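Local coordinates for protein vanadium-dependent haloperoxidase (Zobellia galactanivorans, PDB 4CIT) that probably catalyses the peroxide-driven oxidation of iodide as a vanadate-dependent bacterial iodoperoxidase of the PAP2-related haloperoxidase family, at residues A[258-261]-A[262-266]; A[285-288]-A[289-292]; A[414-417]-A[418-422]; A[431-434]-A[435-439]. All coordinates share one frame; numbering follows the deposited sequence. Where two conformers were deposited one is given.

All four interactions are local, made within a helix or at its end. Interactions 2 and 3 are buried: interaction 2 is the capped start of helix 288-302, and interaction 3 the glycine-rich end of helix 407-420, where Arg418 holds vanadate. Interactions 1 and 4 are partly buried, each with charged residues on its outer side. Trp266 links interactions 1 to 3: it stacks on His291 of interaction 2 and packs on Ala414 and Ser417 of interaction 3. Interaction 4 reaches interaction 3 through Val433 and Ala415. Chemistry follows place: a methyl over a guanidinium in 1 and again, doubtfully, in 4, where a surface salt bridge is added; a water-bridged cap in 2; oxyanion binding in 3.

Interaction 1 (A[258-261]-A[262-266]); sequences EEIQ and IARFW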
loop_
_atom_site.group_PDB
_atom_site.type_symbol
_atom_site.label_atom_id
_atom_site.label_comp_id
_atom_site.label_asym_id
_atom_site.label_seq_id
_atom_site.Cartn_x
_atom_site.Cartn_y
_atom_site.Cartn_z
ATOM N N GLU A 258 -23.126 12.211 4.929
ATOM C CA GLU A 258 -21.712 12.325 4.753
ATOM C C GLU A 258 -21.040 10.995 5.095
ATOM O O GLU A 258 -20.023 10.615 4.461
ATOM C CB GLU A 258 -21.241 13.462 5.601
ATOM C CG GLU A 258 -19.739 13.685 5.705
ATOM C CD GLU A 258 -19.089 14.272 4.476
ATOM O OE1 GLU A 258 -19.696 14.192 3.386
ATOM O OE2 GLU A 258 -17.947 14.804 4.622
ATOM N N GLU A 259 -21.625 10.232 6.029
ATOM C CA GLU A 259 -20.995 8.965 6.459
ATOM C C GLU A 259 -20.929 7.953 5.378
ATOM O O GLU A 259 -19.949 7.181 5.206
ATOM C CB GLU A 259 -21.758 8.397 7.636
ATOM C CG GLU A 259 -21.596 9.171 8.919
ATOM C CD GLU A 259 -22.446 10.411 9.008
ATOM O OE1 GLU A 259 -23.319 10.650 8.153
ATOM O OE2 GLU A 259 -22.218 11.133 9.945
ATOM N N ILE A 260 -21.982 7.934 4.550
ATOM C CA ILE A 260 -22.005 7.036 3.477
ATOM C C ILE A 260 -20.981 7.442 2.409
ATOM O O ILE A 260 -20.270 6.593 1.852
ATOM C CB ILE A 260 -23.375 6.956 2.808
ATOM C CG1 ILE A 260 -24.329 6.252 3.716
ATOM C CG2 ILE A 260 -23.317 6.143 1.543
ATOM C CD1 ILE A 260 -25.704 6.149 3.055
ATOM N N GLN A 261 -20.839 8.726 2.179
ATOM C CA GLN A 261 -19.781 9.240 1.231
ATOM C C GLN A 261 -18.383 8.866 1.688
ATOM O O GLN A 261 -17.541 8.536 0.881
ATOM C CB GLN A 261 -19.774 10.779 1.189
ATOM C CG GLN A 261 -20.974 11.412 0.527
ATOM C CD GLN A 261 -20.913 12.934 0.521
ATOM O OE1 GLN A 261 -19.913 13.554 0.106
ATOM N NE2 GLN A 261 -22.006 13.566 1.002
ATOM N N ILE A 262 -18.157 8.943 2.986
ATOM C CA ILE A 262 -16.819 8.656 3.594
ATOM C C ILE A 262 -16.562 7.175 3.463
ATOM O O ILE A 262 -15.502 6.751 3.026
ATOM C CB ILE A 262 -16.742 9.176 5.016
ATOM C CG1 ILE A 262 -16.706 10.745 4.988
ATOM C CG2 ILE A 262 -15.592 8.475 5.762
ATOM C CD1 ILE A 262 -16.798 11.451 6.357
ATOM N N ALA A 263 -17.557 6.332 3.805
ATOM C CA ALA A 263 -17.414 4.884 3.684
ATOM C C ALA A 263 -17.046 4.481 2.251
ATOM O O ALA A 263 -16.163 3.670 2.038
ATOM C CB ALA A 263 -18.698 4.147 4.113
ATOM N N ARG A 264 -17.764 5.023 1.259
ATOM C CA ARG A 264 -17.529 4.668 -0.132
ATOM C C ARG A 264 -16.202 5.209 -0.608
ATOM O O ARG A 264 -15.526 4.522 -1.353
ATOM C CB ARG A 264 -18.689 5.177 -1.002
ATOM C CG ARG A 264 -19.958 4.414 -0.685
ATOM C CD ARG A 264 -21.166 4.696 -1.575
ATOM N NE ARG A 264 -22.269 3.794 -1.117
ATOM C CZ ARG A 264 -23.563 3.961 -1.378
ATOM N NH1 ARG A 264 -23.970 4.988 -2.102
ATOM N NH2 ARG A 264 -24.449 3.118 -0.869
ATOM N N PHE A 265 -15.774 6.376 -0.133
ATOM C CA PHE A 265 -14.542 7.027 -0.660
ATOM C C PHE A 265 -13.348 6.085 -0.335
ATOM O O PHE A 265 -12.456 5.896 -1.144
ATOM C CB PHE A 265 -14.328 8.338 0.008
ATOM C CG PHE A 265 -13.217 9.095 -0.541
ATOM C CD1 PHE A 265 -13.414 9.849 -1.654
ATOM C CD2 PHE A 265 -11.971 9.096 0.078
ATOM C CE1 PHE A 265 -12.399 10.620 -2.178
ATOM C CE2 PHE A 265 -10.946 9.865 -0.452
ATOM C CZ PHE A 265 -11.142 10.619 -1.580
ATOM N N TRP A 266 -13.361 5.484 0.858
ATOM C CA TRP A 266 -12.240 4.747 1.333
ATOM C C TRP A 266 -12.352 3.253 1.140
ATOM O O TRP A 266 -11.375 2.535 1.386
ATOM C CB TRP A 266 -11.955 5.038 2.810
ATOM C CG TRP A 266 -11.457 6.392 3.035
ATOM C CD1 TRP A 266 -12.148 7.451 3.479
ATOM C CD2 TRP A 266 -10.094 6.860 2.780
ATOM N NE1 TRP A 266 -11.333 8.561 3.546
ATOM C CE2 TRP A 266 -10.054 8.214 3.182
ATOM C CE3 TRP A 266 -8.913 6.218 2.409
ATOM C CZ2 TRP A 266 -8.921 8.979 3.095
ATOM C CZ3 TRP A 266 -7.786 7.011 2.268
ATOM C CH2 TRP A 266 -7.790 8.368 2.691
#
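Ile260 and Arg264, an i to i+4 pair on one face of the alpha-helix 258-266, run their side chains alongside each other in the same direction. Methyl CG2 of Ile260 lies over the centre of one guanidinium face, 3.7 Å from Arg264 CZ. Arg264 reaches this position with a chain extended from CG to NE, and its CG first passes 3.4 Å from Ile260 O.

Glu258 and Ile262, a second i to i+4 pair on another side of the helix, cross obliquely. Glu258 bends at chi2 (74°), which lays its CG 3.8 Å from Ile262 CD1, while its carboxylate goes on to a salt bridge with Arg402 on strand 402-404. CG1 of Ile262 also rests 3.4 Å from Glu258 O. Beyond this pair, Ile262 packs on Arg402 and on Ser417 of helix 407-420. Replacing Ile262 by alanine removes CG1, CG2 and CD1 and is likely to strip the aliphatic part of Glu258 of its partner and open a gap between this helix and Ser417.

Main-chain bonds fix the spacing of these side chains. Ile262 N donates to Glu258 O at 2.9 Å, and Arg264 N to Ile260 O at 3.0 Å. The bond from Phe265 N to Gln261 O, also 3.0 Å, is less straight, with an angle of 139° at the hydrogen. Across the turn, then, the side chains meet through van der Waals contacts, with no hydrogen bond between them: Ile260 covers a charged plane without neutralising it, and the Glu258 charge is answered from another part of the fold.

Interaction 2 (A[285-288]-A[289-292]); sequences KITP and GAHW
Two main-chain hydrogen bonds close the first turn of helix 288-302: His291 N donates to Thr287 O at 3.0 Å, and Trp292 N to Pro288 O at 3.1 Å. The second carbonyl oxygen also lies at the edge of the indole, 3.3 Å from Trp292 CD1.

One water adds a bridge. It accepts from Gly289 N at 3.0 Å and is hydrogen-bonded to Thr287 OG1 at 2.7 Å. Thr287 chi1 of 62° holds OG1 between the backbone N and the carbonyl carbon, turned to the helix start.

Apolar contacts come from the residue before the cap. Ile286 sets CB 4.0 Å from Ala290 CB, and its CD1 reaches along to His291 CA at 3.7 Å, meeting the imidazole obliquely. Both aromatic side chains find polar partners elsewhere in the fold: His291 NE2 bonds Asp391, and Trp292 NE1 bonds Ser372 on helix 367-383. The His291 ring stacks on Trp266.

Threonine at the N-cap with proline as the first helical residue is a common way to begin a helix, since proline has no N-H to satisfy there. The residues that touch here are all buried, with the Pro288 side chain about 5 Å from a bound vanadate.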
loop_
_atom_site.group_PDB
_atom_site.type_symbol
_atom_site.label_atom_id
_atom_site.label_comp_id
_atom_site.label_asym_id
_atom_site.label_seq_id
_atom_site.Cartn_x
_atom_site.Cartn_y
_atom_site.Cartn_z
ATOM N N LYS A 285 -12.070 -1.036 -8.571
ATOM C CA LYS A 285 -11.667 -0.259 -7.410
ATOM C C LYS A 285 -10.180 -0.457 -7.020
ATOM O O LYS A 285 -9.659 -1.526 -7.328
ATOM C CB LYS A 285 -12.531 -0.650 -6.272
ATOM C CG LYS A 285 -13.788 0.191 -6.170
ATOM C CD LYS A 285 -14.812 -0.612 -5.407
ATOM C CE LYS A 285 -14.120 -1.415 -4.304
ATOM N NZ LYS A 285 -14.851 -1.226 -3.038
ATOM N N ILE A 286 -9.525 0.582 -6.472
ATOM C CA ILE A 286 -8.145 0.444 -6.025
ATOM C C ILE A 286 -8.082 -0.064 -4.568
ATOM O O ILE A 286 -9.028 0.037 -3.849
ATOM C CB ILE A 286 -7.325 1.728 -6.226
ATOM C CG1 ILE A 286 -7.859 2.942 -5.464
ATOM C CG2 ILE A 286 -7.215 1.990 -7.706
ATOM C CD1 ILE A 286 -6.894 4.126 -5.493
ATOM N N THR A 287 -6.974 -0.644 -4.140
ATOM C CA THR A 287 -6.795 -1.054 -2.780
ATOM C C THR A 287 -6.264 0.074 -1.879
ATOM O O THR A 287 -5.810 1.097 -2.379
ATOM C CB THR A 287 -5.813 -2.217 -2.724
ATOM O OG1 THR A 287 -4.579 -1.750 -3.219
ATOM C CG2 THR A 287 -6.326 -3.421 -3.527
ATOM N N PRO A 288 -6.278 -0.108 -0.573
ATOM C CA PRO A 288 -5.824 0.961 0.285
ATOM C C PRO A 288 -4.373 1.361 0.092
ATOM O O PRO A 288 -4.040 2.566 0.212
ATOM C CB PRO A 288 -6.020 0.376 1.714
ATOM C CG PRO A 288 -7.185 -0.512 1.538
ATOM C CD PRO A 288 -6.956 -1.188 0.197
ATOM N N GLY A 289 -3.488 0.413 -0.169
ATOM C CA GLY A 289 -2.082 0.752 -0.466
ATOM C C GLY A 289 -1.907 1.635 -1.690
ATOM O O GLY A 289 -1.125 2.607 -1.708
ATOM N N ALA A 290 -2.684 1.305 -2.727
ATOM C CA ALA A 290 -2.720 2.116 -3.964
ATOM C C ALA A 290 -3.240 3.503 -3.724
ATOM O O ALA A 290 -2.722 4.493 -4.276
ATOM C CB ALA A 290 -3.522 1.413 -5.073
ATOM N N HIS A 291 -4.258 3.645 -2.836
ATOM C CA HIS A 291 -4.786 4.948 -2.567
ATOM C C HIS A 291 -3.704 5.825 -1.901
ATOM O O HIS A 291 -3.544 7.011 -2.295
ATOM C CB HIS A 291 -5.982 4.785 -1.675
ATOM C CG HIS A 291 -6.786 6.028 -1.450
ATOM N ND1 HIS A 291 -8.123 5.971 -1.108
ATOM C CD2 HIS A 291 -6.484 7.341 -1.540
ATOM C CE1 HIS A 291 -8.617 7.195 -1.054
ATOM N NE2 HIS A 291 -7.622 8.051 -1.202
ATOM N N TRP A 292 -2.951 5.248 -0.971
ATOM C CA TRP A 292 -1.883 6.010 -0.311
ATOM C C TRP A 292 -0.708 6.309 -1.232
ATOM O O TRP A 292 -0.082 7.318 -1.071
ATOM C CB TRP A 292 -1.478 5.363 1.024
ATOM C CG TRP A 292 -2.487 5.705 2.091
ATOM C CD1 TRP A 292 -3.574 4.940 2.472
ATOM C CD2 TRP A 292 -2.554 6.901 2.854
ATOM N NE1 TRP A 292 -4.298 5.597 3.455
ATOM C CE2 TRP A 292 -3.698 6.823 3.669
ATOM C CE3 TRP A 292 -1.780 8.054 2.892
ATOM C CZ2 TRP A 292 -4.036 7.841 4.565
ATOM C CZ3 TRP A 292 -2.079 9.043 3.808
ATOM C CH2 TRP A 292 -3.231 8.938 4.609
HETATM O O HOH W 1 -3.203 -2.422 -1.002
#

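Interaction 3 (A[414-417]-A[418-422]); sequences AAIS and RMYGG. With VO4 (vanadate ion), chain D.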
loop_
_atom_site.group_PDB
_atom_site.type_symbol
_atom_site.label_atom_id
_atom_site.label_comp_id
_atom_site.label_asym_id
_atom_site.label_seq_id
_atom_site.Cartn_x
_atom_site.Cartn_y
_atom_site.Cartn_z
ATOM N N ALA A 414 -9.970 7.635 7.030
ATOM C CA ALA A 414 -9.940 6.288 6.436
ATOM C C ALA A 414 -10.308 5.223 7.525
ATOM O O ALA A 414 -11.056 4.269 7.221
ATOM C CB ALA A 414 -8.592 5.967 5.823
ATOM N N ALA A 415 -9.801 5.433 8.730
ATOM C CA ALA A 415 -10.044 4.501 9.844
ATOM C C ALA A 415 -11.531 4.519 10.277
ATOM O O ALA A 415 -12.160 3.480 10.262
ATOM C CB ALA A 415 -9.118 4.852 10.954
ATOM N N ILE A 416 -12.099 5.685 10.488
ATOM C CA ILE A 416 -13.509 5.761 10.900
ATOM C C ILE A 416 -14.466 5.404 9.783
ATOM O O ILE A 416 -15.583 4.973 10.080
ATOM C CB ILE A 416 -13.875 7.131 11.530
ATOM C CG1 ILE A 416 -15.147 7.002 12.430
ATOM C CG2 ILE A 416 -14.066 8.246 10.519
ATOM C CD1 ILE A 416 -14.931 6.156 13.654
ATOM N N SER A 417 -14.027 5.478 8.525
ATOM C CA SER A 417 -14.875 5.043 7.399
ATOM C C SER A 417 -15.276 3.605 7.549
ATOM O O SER A 417 -16.328 3.236 7.058
ATOM C CB SER A 417 -14.197 5.240 6.074
ATOM O OG SER A 417 -13.251 4.242 5.866
ATOM N N ARG A 418 -14.440 2.798 8.219
ATOM C CA ARG A 418 -14.757 1.382 8.437
ATOM C C ARG A 418 -15.854 1.133 9.486
ATOM O O ARG A 418 -16.478 0.087 9.405
ATOM C CB ARG A 418 -13.506 0.577 8.781
ATOM C CG ARG A 418 -12.345 0.905 7.854
ATOM C CD ARG A 418 -12.644 0.781 6.378
ATOM N NE ARG A 418 -12.618 -0.650 5.933
ATOM C CZ ARG A 418 -13.122 -1.134 4.817
ATOM N NH1 ARG A 418 -13.780 -0.382 3.949
ATOM N NH2 ARG A 418 -12.953 -2.467 4.518
ATOM N N MET A 419 -16.054 2.090 10.383
ATOM C CA MET A 419 -17.168 2.055 11.341
ATOM C C MET A 419 -18.427 2.440 10.617
ATOM O O MET A 419 -19.459 1.690 10.706
ATOM C CB MET A 419 -16.913 2.998 12.528
ATOM C CG MET A 419 -18.142 3.126 13.423
ATOM S SD MET A 419 -18.705 1.624 14.237
ATOM C CE MET A 419 -17.124 1.183 15.040
ATOM N N TYR A 420 -18.355 3.529 9.835
ATOM C CA TYR A 420 -19.538 3.893 9.009
ATOM C C TYR A 420 -19.877 2.810 8.067
ATOM O O TYR A 420 -21.049 2.647 7.709
ATOM C CB TYR A 420 -19.269 5.142 8.210
ATOM C CG TYR A 420 -18.815 6.362 9.011
ATOM C CD1 TYR A 420 -19.249 6.572 10.307
ATOM C CD2 TYR A 420 -18.044 7.377 8.406
ATOM C CE1 TYR A 420 -18.880 7.720 11.031
ATOM C CE2 TYR A 420 -17.659 8.513 9.124
ATOM C CZ TYR A 420 -18.078 8.680 10.398
ATOM O OH TYR A 420 -17.761 9.808 11.119
ATOM N N GLY A 421 -18.850 2.072 7.604
ATOM C CA GLY A 421 -19.092 1.021 6.673
ATOM C C GLY A 421 -19.712 -0.276 7.193
ATOM O O GLY A 421 -20.170 -1.110 6.362
ATOM N N GLY A 422 -19.735 -0.469 8.507
ATOM C CA GLY A 422 -20.355 -1.640 9.160
ATOM C C GLY A 422 -19.567 -2.885 9.128
ATOM O O GLY A 422 -20.109 -3.949 9.375
HETATM O O2 VO4 D . -10.345 -2.129 7.120
HETATM O O HOH W 2 -14.204 2.392 3.839
#
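Arg418 and Ser417 stand side by side near the C-terminal end of helix 407-420, which closes in a Schellman motif, and Arg418 grips a vanadate ion: its NE donates to O2 of the ion at 3.0 Å, with 145° at the hydrogen. Bends at chi2 and chi3 (-54° and -79°) fold the chain round to bring NE to that oxygen. NH1 makes a salt bridge to Asp267, and NH2 is hydrogen-bonded to a second vanadate, so the guanidinium is held at all three nitrogens and its rotation is well fixed. A water joins the two residues, accepting from Arg418 NH1 at 2.8 Å and donating to Ser417 OG. Ser417 OG is steadied in turn by donating to Ala414 O at 2.6 Å.

Main-chain bonds follow. Ile416 O accepts from both Met419 N and Tyr420 N, the former from above the carbonyl plane. Gly421 N donates to Ser417 O at 2.8 Å. Gly422, with positive phi, is the residue that leaves the helix, and its N donates to Met419 O, one of the two bonds of the motif.

Packing is carried by Ile416. Its CD1 meets Met419 CB at 3.9 Å, and its carbonyl O lies over one face of the Tyr420 ring, offset toward the rim. Methyl CG2 of Ile416 completes the contact, 3.9 Å from Tyr420 CE2.

Interaction 4 (A[431-434]-A[435-439]); sequences VGVK and QGRDL
Lys434 reaches one turn forward along helix 426-446 to Asp438, forming an i to i+4 salt bridge on one face of the alpha-helix. From CB, the next atom, CG, comes 3.7 Å from Asp438 OD2. The chain then runs out extended to CE, 3.8 Å from the same oxygen, and a turn at chi4 (48°) swings the ammonium back. There NZ meets Asp438 OD2 at 2.9 Å, in a salt bridge to which OD2 offers its syn lone pair.

The aspartate is drawn in from its own side: chi1 of -70° keeps CG beside its backbone N, and CG stands 3.2 Å from Lys434 O. That same carbonyl accepts the hydrogen bond from Asp438 N at 2.8 Å, so main chain and side chains join one pair of residues. With an asparagine in place of Asp438, the Lys434 ammonium would probably lose its countercharge and the long chain could swing into solvent.

Matching bonds run from Gln435 N to Val431 O and from Gly436 N to Gly432 O, the latter at 2.9 Å. Val433 CG1 lies over one face of the Arg437 guanidinium, though the fit is doubtful because Arg437 has two conformers.

Inward, Gln435 stretches out to bond Ser327 of helix 307-335 and Thr365. In the conformer given, Arg437 makes a salt bridge to Asp412 on helix 407-420, while Val433 packs on Ala415 of that helix and on Ser369 of helix 367-383.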
loop_
_atom_site.group_PDB
_atom_site.type_symbol
_atom_site.label_atom_id
_atom_site.label_comp_id
_atom_site.label_asym_id
_atom_site.label_seq_id
_atom_site.Cartn_x
_atom_site.Cartn_y
_atom_site.Cartn_z
ATOM N N VAL A 431 -7.106 0.369 17.644
ATOM C CA VAL A 431 -5.902 -0.374 17.888
ATOM C C VAL A 431 -5.108 -0.501 16.592
ATOM O O VAL A 431 -3.823 -0.452 16.577
ATOM C CB VAL A 431 -6.147 -1.748 18.556
ATOM C CG1 VAL A 431 -4.830 -2.454 18.664
ATOM C CG2 VAL A 431 -6.884 -1.555 19.880
ATOM N N GLY A 432 -5.807 -0.651 15.458
ATOM C CA GLY A 432 -5.125 -0.724 14.166
ATOM C C GLY A 432 -4.377 0.538 13.776
ATOM O O GLY A 432 -3.237 0.487 13.293
ATOM N N VAL A 433 -5.006 1.686 13.977
ATOM C CA VAL A 433 -4.298 2.977 13.751
ATOM C C VAL A 433 -3.046 3.096 14.593
ATOM O O VAL A 433 -1.968 3.511 14.126
ATOM C CB VAL A 433 -5.204 4.184 14.117
ATOM C CG1 VAL A 433 -4.312 5.467 14.177
ATOM C CG2 VAL A 433 -6.279 4.323 13.087
ATOM N N LYS A 434 -3.118 2.716 15.873
ATOM C CA LYS A 434 -1.938 2.692 16.721
ATOM C C LYS A 434 -0.836 1.802 16.242
ATOM O O LYS A 434 0.343 2.135 16.247
ATOM C CB LYS A 434 -2.369 2.299 18.155
ATOM C CG LYS A 434 -1.199 2.035 19.111
ATOM C CD LYS A 434 -1.687 1.714 20.546
ATOM C CE LYS A 434 -0.478 1.172 21.366
ATOM N NZ LYS A 434 0.785 2.002 21.259
ATOM N N GLN A 435 -1.225 0.591 15.896
ATOM C CA GLN A 435 -0.324 -0.410 15.276
ATOM C C GLN A 435 0.369 0.187 14.062
ATOM O O GLN A 435 1.620 0.091 13.957
ATOM C CB GLN A 435 -1.118 -1.650 14.942
ATOM C CG GLN A 435 -0.277 -2.777 14.326
ATOM C CD GLN A 435 -1.096 -4.034 14.057
ATOM O OE1 GLN A 435 -2.305 -4.138 14.344
ATOM N NE2 GLN A 435 -0.481 -4.929 13.320
ATOM N N GLY A 436 -0.344 0.792 13.125
ATOM C CA GLY A 436 0.276 1.350 11.941
ATOM C C GLY A 436 1.193 2.570 12.216
ATOM O O GLY A 436 2.274 2.670 11.664
ATOM N N ARG A 437 0.775 3.436 13.142
ATOM C CA ARG A 437 1.563 4.604 13.513
ATOM C C ARG A 437 2.854 4.137 14.236
ATOM O O ARG A 437 3.990 4.606 13.918
ATOM C CB ARG A 437 0.716 5.646 14.344
ATOM C CG ARG A 437 -0.326 6.463 13.507
ATOM C CD ARG A 437 -1.269 7.413 14.346
ATOM N NE ARG A 437 -2.182 8.138 13.442
ATOM C CZ ARG A 437 -3.434 8.573 13.661
ATOM N NH1 ARG A 437 -4.037 8.440 14.825
ATOM N NH2 ARG A 437 -4.099 9.148 12.658
ATOM N N ASP A 438 2.750 3.126 15.094
ATOM C CA ASP A 438 3.925 2.581 15.773
ATOM C C ASP A 438 4.895 1.960 14.751
ATOM O O ASP A 438 6.170 2.165 14.864
ATOM C CB ASP A 438 3.590 1.619 16.871
ATOM C CG ASP A 438 2.936 2.279 18.116
ATOM O OD1 ASP A 438 2.928 3.518 18.179
ATOM O OD2 ASP A 438 2.448 1.500 18.984
ATOM N N LEU A 439 4.363 1.178 13.820
ATOM C CA LEU A 439 5.181 0.544 12.791
ATOM C C LEU A 439 5.847 1.618 11.877
ATOM O O LEU A 439 7.026 1.528 11.554
ATOM C CB LEU A 439 4.345 -0.463 12.006
ATOM C CG LEU A 439 5.081 -1.276 10.929
ATOM C CD1 LEU A 439 4.353 -2.617 10.712
ATOM C CD2 LEU A 439 5.099 -0.498 9.626
#